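Local coordinates for protein indole-3-pyruvate decarboxylase (Azospirillum brasilense, PDB 2NXW) that catalyses the thiamine diphosphate- and metal-dependent decarboxylation of indole-3-pyruvate to indole-3-acetaldehyde, a step in auxin biosynthesis, at residues A246-V251 against A343-L348; T255-R260 against T303-S308; G450-T455 against W497-M502. All blocks are in the same frame, centred on the assembly; numbering follows the deposited sequence.

In the fold
The three contacts trace a path from the surface of the central domain to the cofactor. Interaction 1 is at the periphery, its centre about 28 Å from the centre of the chain, where two helix ends meet. Interaction 2 is nested inside the loop that interaction 1 closes: residues 255-260 follow soon after residues 246-251 in sequence, yet the two centres are about 23 Å apart. It is buried, with the side chain of Phe305 about 11 Å from a bound thiamine diphosphate. Interaction 3 belongs to the C-terminal cofactor-binding domain and touches the diphosphate directly; its centre is about 29 Å from that of interaction 2 and about 50 Å from that of interaction 1.

Interaction 1 (A246-V251 against A343-L348); sequences AQRLGV and ALLERL. Unlike the reference sequence in segment 343-348: Arg347 (reference Gly).
Leu345 meets Arg248 first: its CD2 methyl lies 4.0 Å from Arg248 CD, and the two side chains cross at about a right angle. This leucine also packs on Lys241 and Glu244, two turns and one turn before Arg248 on helix 239-249, so it lies against the same helix that carries the arginine. Two residues on, Arg347, a glycine in the reference sequence, points away from the contact, its guanidinium bonding to Ala343 O and forming a salt bridge with Asp213.

Leu348, just past the end of helix 337-346, carries the largest share on this side. Its CB sits 3.8 Å from Arg248 CB, and its CD1 reaches 4.2 Å from Leu249 CD1, while Leu245 adds a further apolar surface. The carbonyl of Leu348 takes a hydrogen bond from Arg248 NH1 at 2.9 Å; the angle at the hydrogen is 137°, and the donor is tilted 21° from the carbonyl plane. An extended run from CG to NE carries the guanidinium past Leu348 to this oxygen.

The NE of Arg248 forms a salt bridge with Glu244 one turn earlier. The arginine is therefore held by a carboxylate of its own helix and by a neutral carbonyl across the interface, its aliphatic part covering leucines: the contact joins two helix ends of the central domain without a charge pair between the segments.

Interaction 2 (T255-R260 against T303-S308); sequences TTFMGR and TNFAVS
Phe257 and Phe305 bring together two loops of the Rossmann-like alpha/beta central domain of the thiamine diphosphate enzymes. Residues 255-260 leave its edge strand 253-255 and enter a short 3-10 turn, whereas residues 303-308, in the loop after strand 292-296, begin with a type II' beta turn from Thr303 to Ala306.

Followed outward, Phe257 first meets its partner at CB, 3.9 Å from Phe305 CB. Its CG lies 4.0 Å from Phe305 CD2, and the same CD2 comes closest at Phe257 CD1, 3.7 Å away. CE1 still touches CD2, but beyond CE1 the rings diverge, so the two side chains start together and splay apart toward their tips. A chi1 of 175° sets CG anti to the backbone N and brings CG and CD1 beside Phe305 CD2. One atom of Phe305, CD2, thus rests over a face of the Phe257 ring, displaced toward its rim. With centroids 5.4 Å apart and planes inclined at 54°, the pair is oblique.

Other groups enclose these rings: Leu404 of helix 402-407 touches both, Phe405 meets Phe305 edge-to-face, and Leu415 packs on Phe257. The central domain thereby abuts a helix and strand of the thiamine diphosphate-binding region, although the contact itself is away from the annotated sites.

A second apolar touch joins Thr256 to Val307, their side chains crossing at about a right angle with the two CG2 methyls 3.6 Å apart. Between these side-chain contacts one water bridges the backbones, accepting from Phe257 N at 2.8 Å and donating to Phe305 O at 2.6 Å.

Interaction 3 (G450-T455 against W497-M502); sequences GAFQMT and WRFADM. With TPP (thiamine diphosphate), chain E.
The amide of Gln453 lies flat on the indole of Trp497, the two planes only 13° apart. With CG anti to the carbonyl carbon (chi1 -69°) and the chain extended beyond it, the side chain reaches out to lay its amide there. Its CD is 3.5 Å from Trp497 CE2, and CG stands over the six-membered ring in a CH-pi contact, 3.8 Å from the centroid and 3° off the normal. Gln453 NE2 and Trp497 NE1 are both donors, so their 3.4 Å approach belongs to the stacking. The amide oxygen OE1 instead bonds to Ser66 OG of the second subunit, which helps fix the amide's rotation. An alanine at Trp497 takes away the indole face, and the amide, then held mainly through Ser66, would probably be able to tilt, with Arg463 of the second subunit losing its cation-pi partner.

Gln453 CG also meets the edge of Phe499, in the plane of that ring. Phe499 continues the apolar layer obliquely to Phe452, with Phe499 CD1 3.5 Å from Phe452 CD2. Strand 443-448 and helix 449-455 carry the GDG start of the family's GDG...NN cofactor and metal motif, which Asn476 completes. At the start of that helix Gly450 N donates to the cofactor's O2A at 2.8 Å, and Ala451 N to O1A at 2.9 Å. Asp449, the residue before, binds magnesium, and its side chain lies about 4 Å from that of Phe499.

Interaction 1 (A246-V251 against A343-L348)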
# COMPACT_ATOMS: atom_id res chain seq x y z
N ALA A 246 2.96 40.16 -15.25
CA ALA A 246 4.41 40.19 -15.46
C ALA A 246 4.93 41.61 -15.61
O ALA A 246 5.99 41.95 -15.08
CB ALA A 246 4.78 39.37 -16.69
N GLN A 247 4.18 42.45 -16.31
CA GLN A 247 4.62 43.82 -16.49
C GLN A 247 4.57 44.58 -15.16
O GLN A 247 5.51 45.28 -14.80
CB GLN A 247 3.74 44.53 -17.54
CG GLN A 247 4.09 46.00 -17.76
CD GLN A 247 3.35 46.61 -18.95
OE1 GLN A 247 2.13 46.49 -19.07
NE2 GLN A 247 4.10 47.25 -19.84
N ARG A 248 3.48 44.41 -14.41
CA ARG A 248 3.33 45.11 -13.13
C ARG A 248 4.23 44.59 -12.01
O ARG A 248 4.66 45.36 -11.15
CB ARG A 248 1.88 45.06 -12.66
CG ARG A 248 0.89 45.70 -13.62
CD ARG A 248 -0.47 45.91 -12.94
NE ARG A 248 -1.45 46.41 -13.90
CZ ARG A 248 -2.64 46.89 -13.56
NH1 ARG A 248 -3.00 46.93 -12.28
NH2 ARG A 248 -3.48 47.31 -14.50
N LEU A 249 4.51 43.29 -12.01
CA LEU A 249 5.33 42.71 -10.95
C LEU A 249 6.79 43.16 -11.01
O LEU A 249 7.47 43.21 -9.99
CB LEU A 249 5.22 41.18 -11.01
CG LEU A 249 5.77 40.42 -9.81
CD1 LEU A 249 5.01 40.78 -8.55
CD2 LEU A 249 5.63 38.93 -10.09
N GLY A 250 7.27 43.47 -12.21
CA GLY A 250 8.62 43.97 -12.36
C GLY A 250 9.79 43.06 -12.07
O GLY A 250 10.86 43.55 -11.69
N VAL A 251 9.62 41.75 -12.23
CA VAL A 251 10.71 40.81 -11.99
C VAL A 251 10.99 40.01 -13.26
O VAL A 251 10.16 39.96 -14.16
CB VAL A 251 10.38 39.83 -10.83
CG1 VAL A 251 10.02 40.61 -9.57
CG2 VAL A 251 9.23 38.91 -11.21
N ALA A 343 -6.09 38.85 -7.88
CA ALA A 343 -5.81 39.45 -6.58
C ALA A 343 -4.47 40.18 -6.58
O ALA A 343 -4.31 41.22 -5.94
CB ALA A 343 -5.82 38.37 -5.50
N LEU A 344 -3.50 39.63 -7.31
CA LEU A 344 -2.20 40.27 -7.40
C LEU A 344 -2.30 41.55 -8.23
O LEU A 344 -1.68 42.56 -7.91
CB LEU A 344 -1.18 39.32 -8.02
CG LEU A 344 -0.81 38.12 -7.13
CD1 LEU A 344 0.05 37.13 -7.91
CD2 LEU A 344 -0.06 38.62 -5.90
N LEU A 345 -3.09 41.51 -9.30
CA LEU A 345 -3.24 42.69 -10.15
C LEU A 345 -3.88 43.84 -9.40
O LEU A 345 -3.50 44.99 -9.56
CB LEU A 345 -4.06 42.34 -11.40
CG LEU A 345 -3.32 41.48 -12.43
CD1 LEU A 345 -4.28 41.05 -13.53
CD2 LEU A 345 -2.15 42.27 -13.02
N GLU A 346 -4.85 43.52 -8.55
CA GLU A 346 -5.54 44.53 -7.76
C GLU A 346 -4.60 45.24 -6.80
O GLU A 346 -4.89 46.36 -6.35
CB GLU A 346 -6.66 43.86 -6.97
CG GLU A 346 -7.89 43.52 -7.78
CD GLU A 346 -8.78 42.50 -7.10
OE1 GLU A 346 -8.89 42.55 -5.85
OE2 GLU A 346 -9.37 41.66 -7.81
N ARG A 347 -3.48 44.60 -6.48
CA ARG A 347 -2.51 45.15 -5.54
C ARG A 347 -1.25 45.75 -6.17
O ARG A 347 -0.32 46.16 -5.46
CB ARG A 347 -2.11 44.06 -4.54
CG ARG A 347 -3.28 43.57 -3.72
CD ARG A 347 -2.97 42.26 -3.01
NE ARG A 347 -3.99 41.93 -2.02
CZ ARG A 347 -5.26 41.64 -2.32
NH1 ARG A 347 -5.67 41.63 -3.59
NH2 ARG A 347 -6.13 41.39 -1.34
N LEU A 348 -1.22 45.81 -7.49
CA LEU A 348 -0.08 46.36 -8.22
C LEU A 348 -0.52 47.50 -9.13
O LEU A 348 -1.50 47.38 -9.86
CB LEU A 348 0.57 45.27 -9.07
CG LEU A 348 1.24 44.11 -8.34
CD1 LEU A 348 1.49 42.96 -9.32
CD2 LEU A 348 2.55 44.57 -7.72

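Interaction 2 (T255-R260 against T303-S308)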
# COMPACT_ATOMS: atom_id res chain seq x y z
N THR A 255 9.85 30.87 -18.73
CA THR A 255 8.76 29.91 -18.88
C THR A 255 9.28 28.51 -18.64
O THR A 255 10.48 28.28 -18.73
CB THR A 255 8.13 29.91 -20.30
OG1 THR A 255 9.15 29.70 -21.28
CG2 THR A 255 7.42 31.22 -20.58
N THR A 256 8.39 27.60 -18.28
CA THR A 256 8.76 26.20 -18.13
C THR A 256 8.55 25.62 -19.53
O THR A 256 8.04 26.30 -20.42
CB THR A 256 7.84 25.44 -17.18
OG1 THR A 256 6.48 25.59 -17.61
CG2 THR A 256 8.02 25.95 -15.75
N PHE A 257 8.92 24.36 -19.73
CA PHE A 257 8.73 23.74 -21.04
C PHE A 257 7.27 23.80 -21.50
O PHE A 257 6.99 24.13 -22.65
CB PHE A 257 9.17 22.27 -21.01
CG PHE A 257 8.90 21.55 -22.29
CD1 PHE A 257 9.67 21.79 -23.42
CD2 PHE A 257 7.82 20.67 -22.39
CE1 PHE A 257 9.37 21.17 -24.63
CE2 PHE A 257 7.52 20.04 -23.59
CZ PHE A 257 8.29 20.30 -24.72
N MET A 258 6.34 23.49 -20.60
CA MET A 258 4.92 23.52 -20.95
C MET A 258 4.37 24.93 -21.06
O MET A 258 3.24 25.13 -21.50
CB MET A 258 4.10 22.73 -19.94
CG MET A 258 4.40 21.24 -19.91
SD MET A 258 3.51 20.27 -21.16
CE MET A 258 4.66 18.86 -21.40
N GLY A 259 5.18 25.92 -20.67
CA GLY A 259 4.74 27.30 -20.79
C GLY A 259 5.43 27.97 -21.97
O GLY A 259 5.22 29.16 -22.22
N ARG A 260 6.25 27.21 -22.69
CA ARG A 260 7.00 27.73 -23.83
C ARG A 260 6.11 28.45 -24.84
O ARG A 260 5.12 27.90 -25.31
CB ARG A 260 7.76 26.57 -24.51
CG ARG A 260 8.77 26.95 -25.59
CD ARG A 260 9.70 25.76 -25.83
NE ARG A 260 10.57 25.90 -27.00
CZ ARG A 260 10.16 25.81 -28.26
NH1 ARG A 260 8.88 25.58 -28.52
NH2 ARG A 260 11.03 25.91 -29.26
N THR A 303 11.43 14.44 -13.69
CA THR A 303 11.57 13.85 -15.01
C THR A 303 11.77 14.83 -16.16
O THR A 303 11.07 15.84 -16.27
CB THR A 303 10.37 12.95 -15.38
OG1 THR A 303 10.22 11.92 -14.40
CG2 THR A 303 10.60 12.28 -16.75
N ASN A 304 12.76 14.52 -16.99
CA ASN A 304 13.06 15.30 -18.19
C ASN A 304 13.06 16.79 -17.92
O ASN A 304 13.72 17.27 -17.00
CB ASN A 304 12.06 14.97 -19.30
CG ASN A 304 12.67 15.08 -20.68
OD1 ASN A 304 12.02 15.51 -21.63
ND2 ASN A 304 13.94 14.69 -20.80
N PHE A 305 12.32 17.52 -18.74
CA PHE A 305 12.33 18.98 -18.71
C PHE A 305 11.57 19.70 -17.59
O PHE A 305 11.58 20.94 -17.55
CB PHE A 305 11.81 19.53 -20.04
CG PHE A 305 12.61 19.09 -21.23
CD1 PHE A 305 13.95 18.72 -21.11
CD2 PHE A 305 12.03 19.09 -22.50
CE1 PHE A 305 14.69 18.35 -22.23
CE2 PHE A 305 12.77 18.72 -23.63
CZ PHE A 305 14.10 18.35 -23.49
N ALA A 306 10.92 18.97 -16.70
CA ALA A 306 10.16 19.59 -15.61
C ALA A 306 11.03 20.32 -14.59
O ALA A 306 12.22 20.01 -14.43
CB ALA A 306 9.32 18.55 -14.90
N VAL A 307 10.44 21.29 -13.91
CA VAL A 307 11.13 22.01 -12.85
C VAL A 307 11.16 20.99 -11.71
O VAL A 307 10.13 20.48 -11.30
CB VAL A 307 10.34 23.25 -12.39
CG1 VAL A 307 10.96 23.83 -11.12
CG2 VAL A 307 10.36 24.31 -13.50
N SER A 308 12.36 20.71 -11.21
CA SER A 308 12.53 19.72 -10.16
C SER A 308 12.75 20.29 -8.77
O SER A 308 13.54 21.21 -8.58
CB SER A 308 13.71 18.82 -10.50
OG SER A 308 14.01 17.99 -9.40
O HOH W 1 10.46 23.34 -17.58

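Interaction 3 (G450-T455 against W497-M502)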
# COMPACT_ATOMS: atom_id res chain seq x y z
N GLY A 450 12.48 4.39 -33.36
CA GLY A 450 11.91 3.53 -32.33
C GLY A 450 10.46 3.89 -32.05
O GLY A 450 9.59 3.01 -31.97
N ALA A 451 10.19 5.19 -31.92
CA ALA A 451 8.82 5.63 -31.66
C ALA A 451 7.90 5.39 -32.86
O ALA A 451 6.72 5.06 -32.67
CB ALA A 451 8.80 7.09 -31.28
N PHE A 452 8.41 5.56 -34.07
CA PHE A 452 7.56 5.34 -35.23
C PHE A 452 7.13 3.88 -35.29
O PHE A 452 6.01 3.58 -35.69
CB PHE A 452 8.30 5.73 -36.51
CG PHE A 452 7.39 5.85 -37.70
CD1 PHE A 452 6.88 7.08 -38.08
CD2 PHE A 452 7.03 4.72 -38.42
CE1 PHE A 452 6.00 7.18 -39.17
CE2 PHE A 452 6.14 4.81 -39.50
CZ PHE A 452 5.63 6.05 -39.87
N GLN A 453 8.01 2.95 -34.92
CA GLN A 453 7.67 1.54 -34.92
C GLN A 453 6.49 1.25 -33.99
O GLN A 453 5.79 0.26 -34.15
CB GLN A 453 8.86 0.69 -34.47
CG GLN A 453 10.02 0.66 -35.44
CD GLN A 453 11.20 -0.05 -34.85
OE1 GLN A 453 11.04 -0.92 -33.99
NE2 GLN A 453 12.39 0.30 -35.31
N MET A 454 6.29 2.13 -33.01
CA MET A 454 5.19 1.97 -32.06
C MET A 454 3.85 2.48 -32.58
O MET A 454 2.87 1.73 -32.60
CB MET A 454 5.50 2.71 -30.76
CG MET A 454 6.73 2.20 -30.00
SD MET A 454 6.95 3.18 -28.49
CE MET A 454 8.20 2.19 -27.63
N THR A 455 3.83 3.73 -33.03
CA THR A 455 2.57 4.35 -33.43
C THR A 455 2.59 5.16 -34.72
O THR A 455 1.59 5.81 -35.04
CB THR A 455 2.09 5.31 -32.33
OG1 THR A 455 3.05 6.36 -32.19
CG2 THR A 455 1.93 4.57 -30.99
N TRP A 497 14.66 -0.37 -41.08
CA TRP A 497 13.26 -0.45 -41.48
C TRP A 497 13.17 0.62 -42.57
O TRP A 497 13.63 1.75 -42.37
CB TRP A 497 12.31 -0.08 -40.33
CG TRP A 497 12.28 -1.05 -39.19
CD1 TRP A 497 13.35 -1.49 -38.43
CD2 TRP A 497 11.11 -1.62 -38.59
NE1 TRP A 497 12.90 -2.28 -37.40
CE2 TRP A 497 11.54 -2.38 -37.47
CE3 TRP A 497 9.74 -1.56 -38.88
CZ2 TRP A 497 10.64 -3.07 -36.64
CZ3 TRP A 497 8.84 -2.25 -38.06
CH2 TRP A 497 9.30 -2.99 -36.95
N ARG A 498 12.60 0.27 -43.73
CA ARG A 498 12.48 1.23 -44.83
C ARG A 498 11.12 1.92 -44.71
O ARG A 498 10.17 1.58 -45.42
CB ARG A 498 12.60 0.51 -46.18
CG ARG A 498 14.02 0.18 -46.60
CD ARG A 498 14.68 -0.85 -45.74
NE ARG A 498 13.99 -2.14 -45.81
CZ ARG A 498 14.52 -3.30 -45.44
NH1 ARG A 498 13.81 -4.41 -45.55
NH2 ARG A 498 15.77 -3.34 -44.98
N PHE A 499 11.05 2.88 -43.81
CA PHE A 499 9.79 3.56 -43.54
C PHE A 499 9.22 4.33 -44.72
O PHE A 499 8.01 4.24 -44.99
CB PHE A 499 9.98 4.49 -42.33
CG PHE A 499 10.35 3.78 -41.05
CD1 PHE A 499 9.42 2.99 -40.38
CD2 PHE A 499 11.61 3.95 -40.49
CE1 PHE A 499 9.74 2.38 -39.14
CE2 PHE A 499 11.94 3.35 -39.26
CZ PHE A 499 11.01 2.57 -38.59
N ALA A 500 10.07 5.05 -45.45
CA ALA A 500 9.59 5.80 -46.60
C ALA A 500 8.94 4.85 -47.60
O ALA A 500 7.91 5.19 -48.20
CB ALA A 500 10.73 6.57 -47.27
N ASP A 501 9.53 3.67 -47.79
CA ASP A 501 8.99 2.67 -48.71
C ASP A 501 7.64 2.12 -48.27
O ASP A 501 6.92 1.50 -49.06
CB ASP A 501 9.94 1.48 -48.85
CG ASP A 501 11.19 1.79 -49.66
OD1 ASP A 501 11.26 2.85 -50.32
OD2 ASP A 501 12.11 0.93 -49.63
N MET A 502 7.30 2.29 -47.00
CA MET A 502 6.03 1.78 -46.50
C MET A 502 4.92 2.83 -46.52
O MET A 502 3.76 2.50 -46.30
CB MET A 502 6.23 1.25 -45.07
CG MET A 502 7.24 0.12 -44.99
SD MET A 502 7.62 -0.39 -43.27
CE MET A 502 6.20 -1.33 -42.90
N1' TPP E . 8.78 2.82 -23.79
C2' TPP E . 7.96 3.89 -23.79
CM2 TPP E . 6.48 3.70 -24.11
N3' TPP E . 8.42 5.11 -23.51
C4' TPP E . 9.74 5.33 -23.22
N4' TPP E . 10.14 6.59 -22.88
C5' TPP E . 10.66 4.24 -23.27
C6' TPP E . 10.12 2.97 -23.54
C7' TPP E . 12.17 4.40 -23.00
N3 TPP E . 12.91 5.23 -24.06
C2 TPP E . 13.17 6.51 -23.79
S1 TPP E . 14.04 7.08 -25.21
C5 TPP E . 14.04 5.56 -26.09
C4 TPP E . 13.37 4.69 -25.24
CM4 TPP E . 13.14 3.20 -25.63
C6 TPP E . 14.64 5.34 -27.43
C7 TPP E . 13.85 6.15 -28.48
O7 TPP E . 14.35 5.71 -29.72
PA TPP E . 13.89 6.64 -30.91
O1A TPP E . 12.38 6.79 -31.02
O2A TPP E . 14.47 5.97 -32.16
O3A TPP E . 14.51 8.10 -30.79
PB TPP E . 16.13 8.32 -30.51
O1B TPP E . 16.95 7.38 -31.39
O2B TPP E . 16.36 9.82 -30.86
O3B TPP E . 16.44 8.11 -29.04